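Local coordinates for protein sugar kinase (Agrobacterium tumefaciens, PDB 2RBC) that probably phosphorylates a sugar with ATP, as a putative ribokinase of the pfkB family of carbohydrate kinases, at residues V76-G81 and R319-E324; H206-E211 and A240-P245; T262-E267 and A302-C307; D276-T281 and R297-A302. One frame throughout, in Å; residues are numbered along the deposited sequence. Where two conformers were deposited one is given.

Interaction 1: V76-G81 and R319-E324; sequences VHRMGG and REETEE. With SO4 (sulfate ion), chain D.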
loop_
_atom_site.group_PDB
_atom_site.type_symbol
_atom_site.label_atom_id
_atom_site.label_comp_id
_atom_site.label_asym_id
_atom_site.label_seq_id
_atom_site.Cartn_x
_atom_site.Cartn_y
_atom_site.Cartn_z
ATOM N N VAL A 76 0.591 -24.978 -6.348
ATOM C CA VAL A 76 1.080 -26.056 -7.206
ATOM C C VAL A 76 2.541 -26.375 -6.893
ATOM O O VAL A 76 2.898 -27.542 -6.732
ATOM C CB VAL A 76 0.893 -25.743 -8.726
ATOM C CG1 VAL A 76 1.676 -26.793 -9.587
ATOM C CG2 VAL A 76 -0.603 -25.744 -9.081
ATOM N N HIS A 77 3.378 -25.339 -6.840
ATOM C CA HIS A 77 4.779 -25.477 -6.494
ATOM C C HIS A 77 4.983 -26.116 -5.111
ATOM O O HIS A 77 5.716 -27.102 -4.964
ATOM C CB HIS A 77 5.450 -24.103 -6.516
ATOM C CG HIS A 77 6.768 -24.075 -5.833
ATOM N ND1 HIS A 77 7.883 -24.707 -6.344
ATOM C CD2 HIS A 77 7.158 -23.482 -4.685
ATOM C CE1 HIS A 77 8.900 -24.499 -5.525
ATOM N NE2 HIS A 77 8.477 -23.768 -4.507
ATOM N N ARG A 78 4.303 -25.573 -4.116
ATOM C CA ARG A 78 4.463 -26.040 -2.746
ATOM C C ARG A 78 4.055 -27.504 -2.608
ATOM O O ARG A 78 4.635 -28.232 -1.800
ATOM C CB ARG A 78 3.628 -25.216 -1.794
ATOM C CG ARG A 78 4.112 -23.771 -1.635
ATOM C CD ARG A 78 5.394 -23.721 -0.839
ATOM N NE ARG A 78 5.121 -23.959 0.575
ATOM C CZ ARG A 78 6.043 -24.106 1.512
ATOM N NH1 ARG A 78 7.322 -24.101 1.204
ATOM N NH2 ARG A 78 5.679 -24.320 2.772
HETATM N N MSE A 79 3.073 -27.903 -3.415
HETATM C CA MSE A 79 2.525 -29.258 -3.386
HETATM C C MSE A 79 3.255 -30.252 -4.292
HETATM O O MSE A 79 2.805 -31.380 -4.466
HETATM C CB MSE A 79 1.064 -29.213 -3.752
HETATM C CG MSE A 79 0.200 -28.433 -2.780
HETATM SE SE MSE A 79 0.196 -29.152 -0.941
HETATM C CE MSE A 79 -1.157 -30.552 -1.170
ATOM N N GLY A 80 4.376 -29.827 -4.855
ATOM C CA GLY A 80 5.294 -30.736 -5.529
ATOM C C GLY A 80 5.175 -30.734 -7.041
ATOM O O GLY A 80 5.758 -31.582 -7.704
ATOM N N GLY A 81 4.364 -29.833 -7.589
ATOM C CA GLY A 81 4.253 -29.702 -9.038
ATOM C C GLY A 81 5.127 -28.594 -9.556
ATOM O O GLY A 81 5.880 -27.953 -8.793
ATOM N N ARG A 319 3.747 -30.441 0.362
ATOM C CA ARG A 319 3.003 -31.634 0.057
ATOM C C ARG A 319 3.054 -32.597 1.262
ATOM O O ARG A 319 2.036 -33.170 1.668
ATOM C CB ARG A 319 3.593 -32.302 -1.185
ATOM C CG ARG A 319 2.880 -33.516 -1.690
ATOM C CD ARG A 319 1.387 -33.235 -1.943
ATOM N NE ARG A 319 0.680 -34.368 -2.548
ATOM C CZ ARG A 319 0.522 -34.525 -3.862
ATOM N NH1 ARG A 319 1.038 -33.644 -4.715
ATOM N NH2 ARG A 319 -0.158 -35.560 -4.326
ATOM N N GLU A 320 4.256 -32.720 1.816
ATOM C CA GLU A 320 4.543 -33.547 2.980
ATOM C C GLU A 320 3.692 -33.147 4.201
ATOM O O GLU A 320 3.057 -33.987 4.836
ATOM C CB GLU A 320 6.029 -33.438 3.309
ATOM C CG GLU A 320 6.985 -34.028 2.236
ATOM C CD GLU A 320 6.988 -33.263 0.894
ATOM O OE1 GLU A 320 6.786 -32.005 0.893
ATOM O OE2 GLU A 320 7.176 -33.957 -0.152
ATOM N N GLU A 321 3.657 -31.854 4.495
ATOM C CA GLU A 321 2.854 -31.316 5.614
ATOM C C GLU A 321 1.385 -31.638 5.440
ATOM O O GLU A 321 0.723 -32.049 6.404
ATOM C CB GLU A 321 3.023 -29.805 5.792
ATOM C CG GLU A 321 4.350 -29.437 6.362
ATOM C CD GLU A 321 4.707 -27.985 6.251
ATOM O OE1 GLU A 321 4.015 -27.170 5.565
ATOM O OE2 GLU A 321 5.737 -27.647 6.875
ATOM N N THR A 322 0.882 -31.468 4.211
ATOM C CA THR A 322 -0.512 -31.797 3.874
ATOM C C THR A 322 -0.798 -33.306 4.000
ATOM O O THR A 322 -1.802 -33.714 4.623
ATOM C CB THR A 322 -0.912 -31.272 2.453
ATOM O OG1 THR A 322 -0.488 -29.896 2.275
ATOM C CG2 THR A 322 -2.462 -31.368 2.238
ATOM N N GLU A 323 0.100 -34.141 3.468
ATOM C CA GLU A 323 -0.095 -35.589 3.530
ATOM C C GLU A 323 -0.146 -36.078 4.977
ATOM O O GLU A 323 -0.978 -36.924 5.326
ATOM C CB GLU A 323 1.000 -36.376 2.792
ATOM C CG GLU A 323 1.179 -36.144 1.278
ATOM C CD GLU A 323 0.179 -36.820 0.420
ATOM O OE1 GLU A 323 -0.685 -37.557 0.984
ATOM O OE2 GLU A 323 0.244 -36.608 -0.836
ATOM N N GLU A 324 0.749 -35.573 5.820
ATOM C CA GLU A 324 0.783 -36.004 7.205
ATOM C C GLU A 324 -0.437 -35.494 7.963
ATOM O O GLU A 324 -1.032 -36.226 8.710
ATOM C CB GLU A 324 2.082 -35.574 7.881
ATOM C CG GLU A 324 2.211 -35.898 9.363
ATOM C CD GLU A 324 2.069 -37.367 9.702
ATOM O OE1 GLU A 324 2.289 -38.237 8.833
ATOM O OE2 GLU A 324 1.735 -37.675 10.862
HETATM S S SO4 D . 9.377 -24.343 4.034
HETATM O O1 SO4 D . 7.978 -24.368 4.467
HETATM O O2 SO4 D . 9.622 -23.187 3.170
HETATM O O3 SO4 D . 10.240 -24.141 5.199
HETATM O O4 SO4 D . 9.685 -25.617 3.365
HETATM O O HOH W 1 6.649 -30.503 -1.264
#
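R319, in the first turn of helix 319-330, holds the carbonyl of M79, a selenomethionine just past the end of helix 68-78. NH1 of R319 reaches O of M79 at 2.9 Å, in the guanidinium plane and nearly in line with the C=O bond. With CG anti to the backbone N (chi1 -176°) and a bend at chi2, the arginine's methylenes pass close by the same oxygen; CD of R319 lies 3.4 Å from it. NE of R319 is salt-bridged to OE2 of E323 at 2.9 Å, tilted out of the carboxylate plane on its anti side, and NH2 pairs with E288, so partners at all three nitrogens fix the rotation of the guanidinium. The tight apolar part is the bent M79 side chain crossing T322 at about a right angle: CE of M79 lies 3.7 Å from CG2 of T322, while SE abuts OG1, whose hydrogen bond goes to T318 O. G80, with positive phi, is the C-prime residue of a Schellman motif that ends the helix.

The solvent side is looser. N of R319 makes a weak bond to O of R78, and a water donates to that oxygen. R78 turns its guanidinium edge to a sulfate, probably from the crystallisation liquor, NH2 lying 2.9 Å from O1, while OE1 of E321 stays 4.3 Å from NH2 of R78, beyond a salt bridge. On the inner side, L298 of helix 292-307 and L284 of helix 274-287 both touch M79 and R319.

Interaction 2: H206-E211 and A240-P245; sequences HIVFSE and AVTAGP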
loop_
_atom_site.group_PDB
_atom_site.type_symbol
_atom_site.label_atom_id
_atom_site.label_comp_id
_atom_site.label_asym_id
_atom_site.label_seq_id
_atom_site.Cartn_x
_atom_site.Cartn_y
_atom_site.Cartn_z
ATOM N N HIS A 206 -13.659 -29.052 -15.532
ATOM C CA HIS A 206 -13.822 -29.054 -14.077
ATOM C C HIS A 206 -14.038 -27.642 -13.619
ATOM O O HIS A 206 -13.306 -26.770 -14.043
ATOM C CB HIS A 206 -12.553 -29.523 -13.363
ATOM C CG HIS A 206 -12.172 -30.943 -13.624
ATOM N ND1 HIS A 206 -11.558 -31.348 -14.797
ATOM C CD2 HIS A 206 -12.218 -32.024 -12.814
ATOM C CE1 HIS A 206 -11.289 -32.639 -14.696
ATOM N NE2 HIS A 206 -11.682 -33.072 -13.500
ATOM N N ILE A 207 -15.043 -27.397 -12.779
ATOM C CA ILE A 207 -15.226 -26.063 -12.182
ATOM C C ILE A 207 -15.321 -26.170 -10.668
ATOM O O ILE A 207 -16.038 -27.030 -10.155
ATOM C CB ILE A 207 -16.505 -25.353 -12.685
ATOM C CG1 ILE A 207 -16.638 -25.371 -14.212
ATOM C CG2 ILE A 207 -16.586 -23.936 -12.103
ATOM C CD1 ILE A 207 -18.019 -24.888 -14.734
ATOM N N VAL A 208 -14.586 -25.310 -9.955
ATOM C CA VAL A 208 -14.700 -25.240 -8.506
ATOM C C VAL A 208 -15.189 -23.849 -8.242
ATOM O O VAL A 208 -14.441 -22.892 -8.421
ATOM C CB VAL A 208 -13.380 -25.483 -7.755
ATOM C CG1 VAL A 208 -13.624 -25.451 -6.234
ATOM C CG2 VAL A 208 -12.691 -26.773 -8.252
ATOM N N PHE A 209 -16.473 -23.747 -7.895
ATOM C CA PHE A 209 -17.092 -22.469 -7.553
ATOM C C PHE A 209 -16.913 -22.172 -6.049
ATOM O O PHE A 209 -16.939 -23.085 -5.220
ATOM C CB PHE A 209 -18.619 -22.492 -7.808
ATOM C CG PHE A 209 -19.020 -22.609 -9.251
ATOM C CD1 PHE A 209 -18.979 -21.489 -10.100
ATOM C CD2 PHE A 209 -19.540 -23.816 -9.751
ATOM C CE1 PHE A 209 -19.417 -21.587 -11.427
ATOM C CE2 PHE A 209 -19.965 -23.942 -11.071
ATOM C CZ PHE A 209 -19.904 -22.832 -11.924
ATOM N N SER A 210 -16.758 -20.885 -5.707
ATOM C CA SER A 210 -16.827 -20.451 -4.326
ATOM C C SER A 210 -18.304 -20.364 -4.011
ATOM O O SER A 210 -19.135 -20.219 -4.918
ATOM C CB SER A 210 -16.197 -19.056 -4.175
ATOM O OG SER A 210 -16.888 -18.133 -4.989
ATOM N N GLU A 211 -18.650 -20.436 -2.737
ATOM C CA GLU A 211 -20.051 -20.290 -2.376
ATOM C C GLU A 211 -20.741 -18.996 -2.927
ATOM O O GLU A 211 -21.836 -19.035 -3.514
ATOM C CB GLU A 211 -20.189 -20.415 -0.860
ATOM C CG GLU A 211 -21.590 -20.130 -0.394
ATOM C CD GLU A 211 -21.821 -20.567 1.042
ATOM O OE1 GLU A 211 -20.871 -21.034 1.707
ATOM O OE2 GLU A 211 -22.985 -20.428 1.477
ATOM N N ALA A 240 -17.733 -28.599 -8.475
ATOM C CA ALA A 240 -17.624 -28.516 -7.031
ATOM C C ALA A 240 -18.021 -27.118 -6.539
ATOM O O ALA A 240 -17.817 -26.130 -7.234
ATOM C CB ALA A 240 -16.150 -28.866 -6.573
ATOM N N VAL A 241 -18.606 -27.051 -5.355
ATOM C CA VAL A 241 -18.791 -25.774 -4.680
ATOM C C VAL A 241 -18.132 -25.894 -3.321
ATOM O O VAL A 241 -18.463 -26.822 -2.553
ATOM C CB VAL A 241 -20.271 -25.377 -4.533
ATOM C CG1 VAL A 241 -20.374 -23.962 -3.900
ATOM C CG2 VAL A 241 -21.011 -25.404 -5.900
ATOM N N THR A 242 -17.184 -24.994 -3.034
ATOM C CA THR A 242 -16.515 -24.978 -1.711
ATOM C C THR A 242 -17.279 -24.065 -0.767
ATOM O O THR A 242 -17.883 -23.078 -1.205
ATOM C CB THR A 242 -15.066 -24.531 -1.799
ATOM O OG1 THR A 242 -15.025 -23.198 -2.339
ATOM C CG2 THR A 242 -14.270 -25.489 -2.687
ATOM N N ALA A 243 -17.269 -24.419 0.525
ATOM C CA ALA A 243 -17.992 -23.680 1.568
ATOM C C ALA A 243 -17.106 -23.437 2.797
ATOM O O ALA A 243 -17.588 -23.389 3.922
ATOM C CB ALA A 243 -19.314 -24.421 1.952
ATOM N N GLY A 244 -15.798 -23.278 2.572
ATOM C CA GLY A 244 -14.822 -23.115 3.653
ATOM C C GLY A 244 -14.889 -24.182 4.721
ATOM O O GLY A 244 -14.840 -25.377 4.442
ATOM N N PRO A 245 -15.043 -23.764 5.975
ATOM C CA PRO A 245 -15.075 -24.778 7.041
ATOM C C PRO A 245 -16.259 -25.710 6.978
ATOM O O PRO A 245 -16.243 -26.731 7.666
ATOM C CB PRO A 245 -15.121 -23.957 8.321
ATOM C CG PRO A 245 -15.477 -22.581 7.915
ATOM C CD PRO A 245 -15.214 -22.396 6.472
#
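The F209 ring is roofed on one face by CG2 of I207, 3.4 Å above the plane and over its centre, while CG2 of V241 and the carbonyl O of A240 approach it obliquely from the neighbouring strand. These residues belong to a beta-alpha-beta crossover in the large, mostly parallel sheet of the ribokinase-like fold: strand 206-210 leads through helices 211-218 and 223-233 into strand 238-242, which lies beside it in parallel. F209 and V241 share the sheet face covered by those helices, through A214, L217 and L230 on the phenylalanine and A214, V223 and L227 on the valine. The other face carries V208, A240 and T242 and meets helix 274-287 at F278 and H279. There CG1 of V208, anti to its own N (chi1 -177°), lies 3.6 Å from CG2 of T242, the two side chains crossing at about a right angle.

Three backbone bonds join the strands: A240 N to I207 O, F209 N to A240 O, and T242 N to F209 O. S210 is at the N-cap of helix 211-218, its OG bonded to A213 N and to D190. The extended E211 chain runs alongside A243, with OE1 3.7 Å from CB of A243.

Interaction 3: T262-E267 and A302-C307; sequences TTMQVE and AAALKC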
loop_
_atom_site.group_PDB
_atom_site.type_symbol
_atom_site.label_atom_id
_atom_site.label_comp_id
_atom_site.label_asym_id
_atom_site.label_seq_id
_atom_site.Cartn_x
_atom_site.Cartn_y
_atom_site.Cartn_z
ATOM N N THR A 262 -16.255 -33.323 4.194
ATOM C CA THR A 262 -16.022 -32.372 5.256
ATOM C C THR A 262 -14.552 -31.969 5.213
ATOM O O THR A 262 -13.720 -32.691 4.657
ATOM C CB THR A 262 -16.387 -32.963 6.624
ATOM O OG1 THR A 262 -16.512 -31.909 7.580
ATOM C CG2 THR A 262 -15.345 -33.949 7.099
ATOM N N THR A 263 -14.244 -30.815 5.782
ATOM C CA THR A 263 -12.879 -30.368 5.884
ATOM C C THR A 263 -12.383 -30.470 7.330
ATOM O O THR A 263 -13.149 -30.741 8.265
ATOM C CB THR A 263 -12.624 -28.972 5.255
ATOM O OG1 THR A 263 -11.217 -28.771 5.231
ATOM C CG2 THR A 263 -13.289 -27.804 6.028
HETATM N N MSE A 264 -11.068 -30.331 7.466
HETATM C CA MSE A 264 -10.376 -30.346 8.738
HETATM C C MSE A 264 -10.608 -29.035 9.465
HETATM O O MSE A 264 -10.372 -27.953 8.919
HETATM C CB MSE A 264 -8.880 -30.528 8.505
HETATM C CG MSE A 264 -8.096 -30.587 9.779
HETATM SE SE MSE A 264 -6.233 -31.062 9.437
HETATM C CE MSE A 264 -5.515 -29.356 8.713
ATOM N N GLN A 265 -11.032 -29.121 10.714
ATOM C CA GLN A 265 -11.287 -27.933 11.477
ATOM C C GLN A 265 -9.998 -27.384 12.096
ATOM O O GLN A 265 -9.225 -28.115 12.712
ATOM C CB GLN A 265 -12.368 -28.169 12.514
ATOM C CG GLN A 265 -13.674 -28.707 11.884
ATOM C CD GLN A 265 -14.307 -27.763 10.853
ATOM O OE1 GLN A 265 -14.675 -26.647 11.194
ATOM N NE2 GLN A 265 -14.421 -28.210 9.591
ATOM N N VAL A 266 -9.744 -26.111 11.857
ATOM C CA VAL A 266 -8.538 -25.488 12.306
ATOM C C VAL A 266 -8.952 -24.140 12.887
ATOM O O VAL A 266 -10.084 -23.706 12.707
ATOM C CB VAL A 266 -7.532 -25.301 11.139
ATOM C CG1 VAL A 266 -7.129 -26.639 10.580
ATOM C CG2 VAL A 266 -8.104 -24.366 10.059
ATOM N N GLU A 267 -8.032 -23.468 13.546
ATOM C CA GLU A 267 -8.285 -22.096 13.898
ATOM C C GLU A 267 -7.966 -21.214 12.717
ATOM O O GLU A 267 -6.817 -21.132 12.334
ATOM C CB GLU A 267 -7.430 -21.671 15.028
ATOM C CG GLU A 267 -7.654 -20.199 15.275
ATOM C CD GLU A 267 -7.026 -19.761 16.502
ATOM O OE1 GLU A 267 -6.653 -20.651 17.295
ATOM O OE2 GLU A 267 -6.870 -18.531 16.648
ATOM N N ALA A 302 -4.912 -28.881 2.592
ATOM C CA ALA A 302 -3.939 -27.862 2.227
ATOM C C ALA A 302 -4.471 -26.468 2.536
ATOM O O ALA A 302 -3.777 -25.641 3.151
ATOM C CB ALA A 302 -3.563 -27.982 0.764
ATOM N N ALA A 303 -5.713 -26.224 2.156
ATOM C CA ALA A 303 -6.365 -24.929 2.424
ATOM C C ALA A 303 -6.478 -24.663 3.907
ATOM O O ALA A 303 -6.151 -23.594 4.371
ATOM C CB ALA A 303 -7.748 -24.873 1.752
ATOM N N ALA A 304 -6.890 -25.675 4.665
ATOM C CA ALA A 304 -6.989 -25.601 6.136
ATOM C C ALA A 304 -5.651 -25.207 6.767
ATOM O O ALA A 304 -5.578 -24.288 7.590
ATOM C CB ALA A 304 -7.548 -26.941 6.730
ATOM N N LEU A 305 -4.578 -25.867 6.360
ATOM C CA LEU A 305 -3.268 -25.547 6.867
ATOM C C LEU A 305 -2.930 -24.089 6.625
ATOM O O LEU A 305 -2.476 -23.391 7.551
ATOM C CB LEU A 305 -2.200 -26.469 6.260
ATOM C CG LEU A 305 -2.089 -27.861 6.905
ATOM C CD1 LEU A 305 -1.386 -28.818 5.933
ATOM C CD2 LEU A 305 -1.288 -27.779 8.124
ATOM N N LYS A 306 -3.191 -23.614 5.414
ATOM C CA LYS A 306 -2.832 -22.250 5.064
ATOM C C LYS A 306 -3.572 -21.245 5.947
ATOM O O LYS A 306 -3.050 -20.167 6.228
ATOM C CB LYS A 306 -3.142 -21.991 3.596
ATOM C CG LYS A 306 -2.712 -20.626 3.062
ATOM C CD LYS A 306 -3.894 -19.857 2.534
ATOM C CE LYS A 306 -4.786 -19.321 3.633
ATOM N NZ LYS A 306 -4.123 -18.223 4.436
ATOM N N CYS A 307 -4.768 -21.604 6.389
ATOM C CA CYS A 307 -5.611 -20.701 7.205
ATOM C C CYS A 307 -5.087 -20.422 8.599
ATOM O O CYS A 307 -5.491 -19.442 9.227
ATOM C CB CYS A 307 -7.068 -21.211 7.290
ATOM S SG CYS A 307 -8.000 -21.061 5.770
#
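A304 is at the centre of this contact, in which the irregular segment 262-267, following strand 258-261 of the large ribokinase-fold sheet, lies across the last turns of helix 292-307. The A304 methyl points at the loop and is met by three of its atoms. CE of M264, a selenomethionine, lies 3.7 Å from CB of A304; the carbonyl O of M264 is equally near; and CG1 of V266 follows at 3.9 Å. The M264 chain is stretched as far as SE, then bends at chi3 (76°), which brings its methyl back over the helix. The carbonyl O of A304 is covered by CG2 of V266 at 3.5 Å.

L305, the next residue, starts away from the loop, yet its CG still comes within 4.2 Å of CE of M264, so this one methyl bridges two successive helix positions. K306 faces the interior, where NZ binds the backbone oxygens of D270 and G312, tying the helix to the later part of the same loop and to the chain after the helix. Across the segments the contact is apolar; the polar bonds of the loop lie on the side turned from the helix, where NE2 of Q265 donates to O of T263 from above the carbonyl plane and also to P245 O.

CB of C307 also points at the loop, and the backbone of this residue hydrogen-bonds with D270, while CG2 of V266 sits 4.3 Å from CB of C307.

Interaction 4: D276-T281 and R297-A302; sequences DIFHGT and RLSSVA. With SO4 (sulfate ion), chain B.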
loop_
_atom_site.group_PDB
_atom_site.type_symbol
_atom_site.label_atom_id
_atom_site.label_comp_id
_atom_site.label_asym_id
_atom_site.label_seq_id
_atom_site.Cartn_x
_atom_site.Cartn_y
_atom_site.Cartn_z
ATOM N N ASP A 276 -7.634 -20.269 -3.187
ATOM C CA ASP A 276 -6.536 -20.400 -4.149
ATOM C C ASP A 276 -5.618 -21.591 -3.879
ATOM O O ASP A 276 -5.187 -22.307 -4.796
ATOM C CB ASP A 276 -5.690 -19.133 -4.168
ATOM C CG ASP A 276 -6.516 -17.880 -4.430
ATOM O OD1 ASP A 276 -7.485 -17.993 -5.210
ATOM O OD2 ASP A 276 -6.195 -16.803 -3.874
ATOM N N ILE A 277 -5.300 -21.803 -2.617
ATOM C CA ILE A 277 -4.507 -22.967 -2.267
ATOM C C ILE A 277 -5.300 -24.222 -2.623
ATOM O O ILE A 277 -4.725 -25.199 -3.124
ATOM C CB ILE A 277 -4.071 -22.933 -0.777
ATOM C CG1 ILE A 277 -2.792 -22.102 -0.573
ATOM C CG2 ILE A 277 -3.815 -24.367 -0.241
ATOM C CD1 ILE A 277 -2.691 -20.706 -1.288
ATOM N N PHE A 278 -6.603 -24.219 -2.333
ATOM C CA PHE A 278 -7.494 -25.317 -2.714
ATOM C C PHE A 278 -7.416 -25.579 -4.211
ATOM O O PHE A 278 -7.193 -26.695 -4.617
ATOM C CB PHE A 278 -8.970 -25.055 -2.293
ATOM C CG PHE A 278 -9.926 -26.238 -2.507
ATOM C CD1 PHE A 278 -10.353 -26.599 -3.785
ATOM C CD2 PHE A 278 -10.422 -26.969 -1.410
ATOM C CE1 PHE A 278 -11.201 -27.685 -3.974
ATOM C CE2 PHE A 278 -11.294 -28.064 -1.584
ATOM C CZ PHE A 278 -11.678 -28.424 -2.859
ATOM N N HIS A 279 -7.600 -24.537 -5.019
ATOM C CA HIS A 279 -7.661 -24.700 -6.481
ATOM C C HIS A 279 -6.370 -25.210 -7.103
ATOM O O HIS A 279 -6.384 -26.075 -7.989
ATOM C CB HIS A 279 -8.056 -23.371 -7.134
ATOM C CG HIS A 279 -9.392 -22.884 -6.689
ATOM N ND1 HIS A 279 -9.649 -21.558 -6.431
ATOM C CD2 HIS A 279 -10.532 -23.554 -6.396
ATOM C CE1 HIS A 279 -10.895 -21.434 -5.985
ATOM N NE2 HIS A 279 -11.455 -22.627 -5.965
ATOM N N GLY A 280 -5.255 -24.667 -6.649
ATOM C CA GLY A 280 -3.958 -25.077 -7.146
ATOM C C GLY A 280 -3.695 -26.535 -6.790
ATOM O O GLY A 280 -3.195 -27.273 -7.619
ATOM N N THR A 281 -4.006 -26.941 -5.556
ATOM C CA THR A 281 -3.826 -28.338 -5.133
ATOM C C THR A 281 -4.698 -29.244 -5.985
ATOM O O THR A 281 -4.275 -30.317 -6.431
ATOM C CB THR A 281 -4.182 -28.497 -3.608
ATOM O OG1 THR A 281 -3.316 -27.656 -2.817
ATOM C CG2 THR A 281 -4.012 -29.931 -3.148
ATOM N N ARG A 297 -10.165 -34.008 -0.702
ATOM C CA ARG A 297 -9.532 -34.094 0.620
ATOM C C ARG A 297 -8.193 -33.390 0.720
ATOM O O ARG A 297 -7.979 -32.599 1.643
ATOM C CB ARG A 297 -9.319 -35.547 1.042
ATOM C CG ARG A 297 -10.540 -36.194 1.556
ATOM C CD ARG A 297 -10.387 -37.667 1.612
ATOM N NE ARG A 297 -11.533 -38.250 2.270
ATOM C CZ ARG A 297 -11.587 -39.509 2.680
ATOM N NH1 ARG A 297 -10.578 -40.341 2.478
ATOM N NH2 ARG A 297 -12.654 -39.929 3.315
ATOM N N LEU A 298 -7.284 -33.695 -0.202
ATOM C CA LEU A 298 -5.966 -33.093 -0.199
ATOM C C LEU A 298 -6.046 -31.565 -0.304
ATOM O O LEU A 298 -5.338 -30.868 0.425
ATOM C CB LEU A 298 -5.117 -33.646 -1.355
ATOM C CG LEU A 298 -3.631 -33.293 -1.398
ATOM C CD1 LEU A 298 -2.798 -33.991 -0.313
ATOM C CD2 LEU A 298 -3.081 -33.536 -2.820
ATOM N N SER A 299 -6.899 -31.071 -1.208
ATOM C CA SER A 299 -7.083 -29.643 -1.410
ATOM C C SER A 299 -7.661 -28.970 -0.173
ATOM O O SER A 299 -7.243 -27.852 0.189
ATOM C CB SER A 299 -8.006 -29.412 -2.594
ATOM O OG SER A 299 -7.528 -30.069 -3.739
ATOM N N SER A 300 -8.611 -29.655 0.469
ATOM C CA SER A 300 -9.213 -29.182 1.697
ATOM C C SER A 300 -8.208 -29.056 2.827
ATOM O O SER A 300 -8.173 -28.034 3.524
ATOM C CB SER A 300 -10.340 -30.119 2.163
ATOM O OG SER A 300 -11.417 -30.059 1.246
ATOM N N VAL A 301 -7.402 -30.094 3.033
ATOM C CA VAL A 301 -6.415 -30.056 4.085
ATOM C C VAL A 301 -5.363 -28.982 3.829
ATOM O O VAL A 301 -4.970 -28.250 4.745
ATOM C CB VAL A 301 -5.761 -31.474 4.311
ATOM C CG1 VAL A 301 -4.625 -31.421 5.337
ATOM C CG2 VAL A 301 -6.855 -32.470 4.768
ATOM N N ALA A 302 -4.912 -28.881 2.592
ATOM C CA ALA A 302 -3.939 -27.862 2.227
ATOM C C ALA A 302 -4.471 -26.468 2.536
ATOM O O ALA A 302 -3.777 -25.641 3.151
ATOM C CB ALA A 302 -3.563 -27.982 0.764
HETATM S S SO4 B . -14.052 -37.854 6.102
HETATM O O1 SO4 B . -14.118 -39.233 6.572
HETATM O O2 SO4 B . -14.064 -37.825 4.648
HETATM O O3 SO4 B . -15.219 -37.089 6.554
HETATM O O4 SO4 B . -12.802 -37.287 6.603
#
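Helix segments 276-281 and 297-302 pack roughly antiparallel, at 149° between their directions, with axes 8.0 Å apart. They come nearest at F278 and S299, whose CA atoms are only 4.5 Å apart, a closeness suited to the small residues S299 and A302 that face the first helix. CB of S299 stands 3.5 Å above the centre of the F278 ring, nearly on its normal, a CH-pi contact. A chi1 of -173° swings the phenylalanine ring out against the second helix; at its edge, near the ring plane, OG of S300 lies 3.5 Å from CE2 of F278.

One turn on, CG2 of T281 wedges against CA of S299 (3.5 Å) and CD2 of L298. Its OG1 turns back to donate to I277 O at 2.8 Å, from the face of that carbonyl opposite to the one used by T281 N. CG2 of I277 packs on the A302 backbone. At the outer end R297, extended, gives a hydrogen bond from NH2 to O2 of a sulfate, likewise probably from the crystallisation liquor, that Q261 and R332 also bind.

The three hydroxyls, of T281, S299 and S300, are thus satisfied within their own helices, S299 by A295 O and S300 by V296 O, and the helices meet mostly through methyls, CH groups and the F278 ring. Van der Waals packing joins the pair.

How the interactions relate
Helix 292-307 ties three of the contacts together: interactions 3 and 4 share A302 on it, and interaction 1 rests on it through T322, whose CG2 lies 3.4 Å from L298 O. Interaction 4 is the fully buried one and has no polar bond between its segments; interaction 1, farther out, mixes a buried selenomethionine with arginine bonds, water and sulfate. Interaction 2 is held by strand hydrogen bonds and backs onto interaction 4, where CG1 of V208 lies 3.6 Å from NE2 of H279. Interaction 3, near the surface, joins loop to helix by methyl contacts and adjoins interaction 2 beyond its strands. Interactions 2, 3 and 4 all nest inside the chain loop closed by interaction 1.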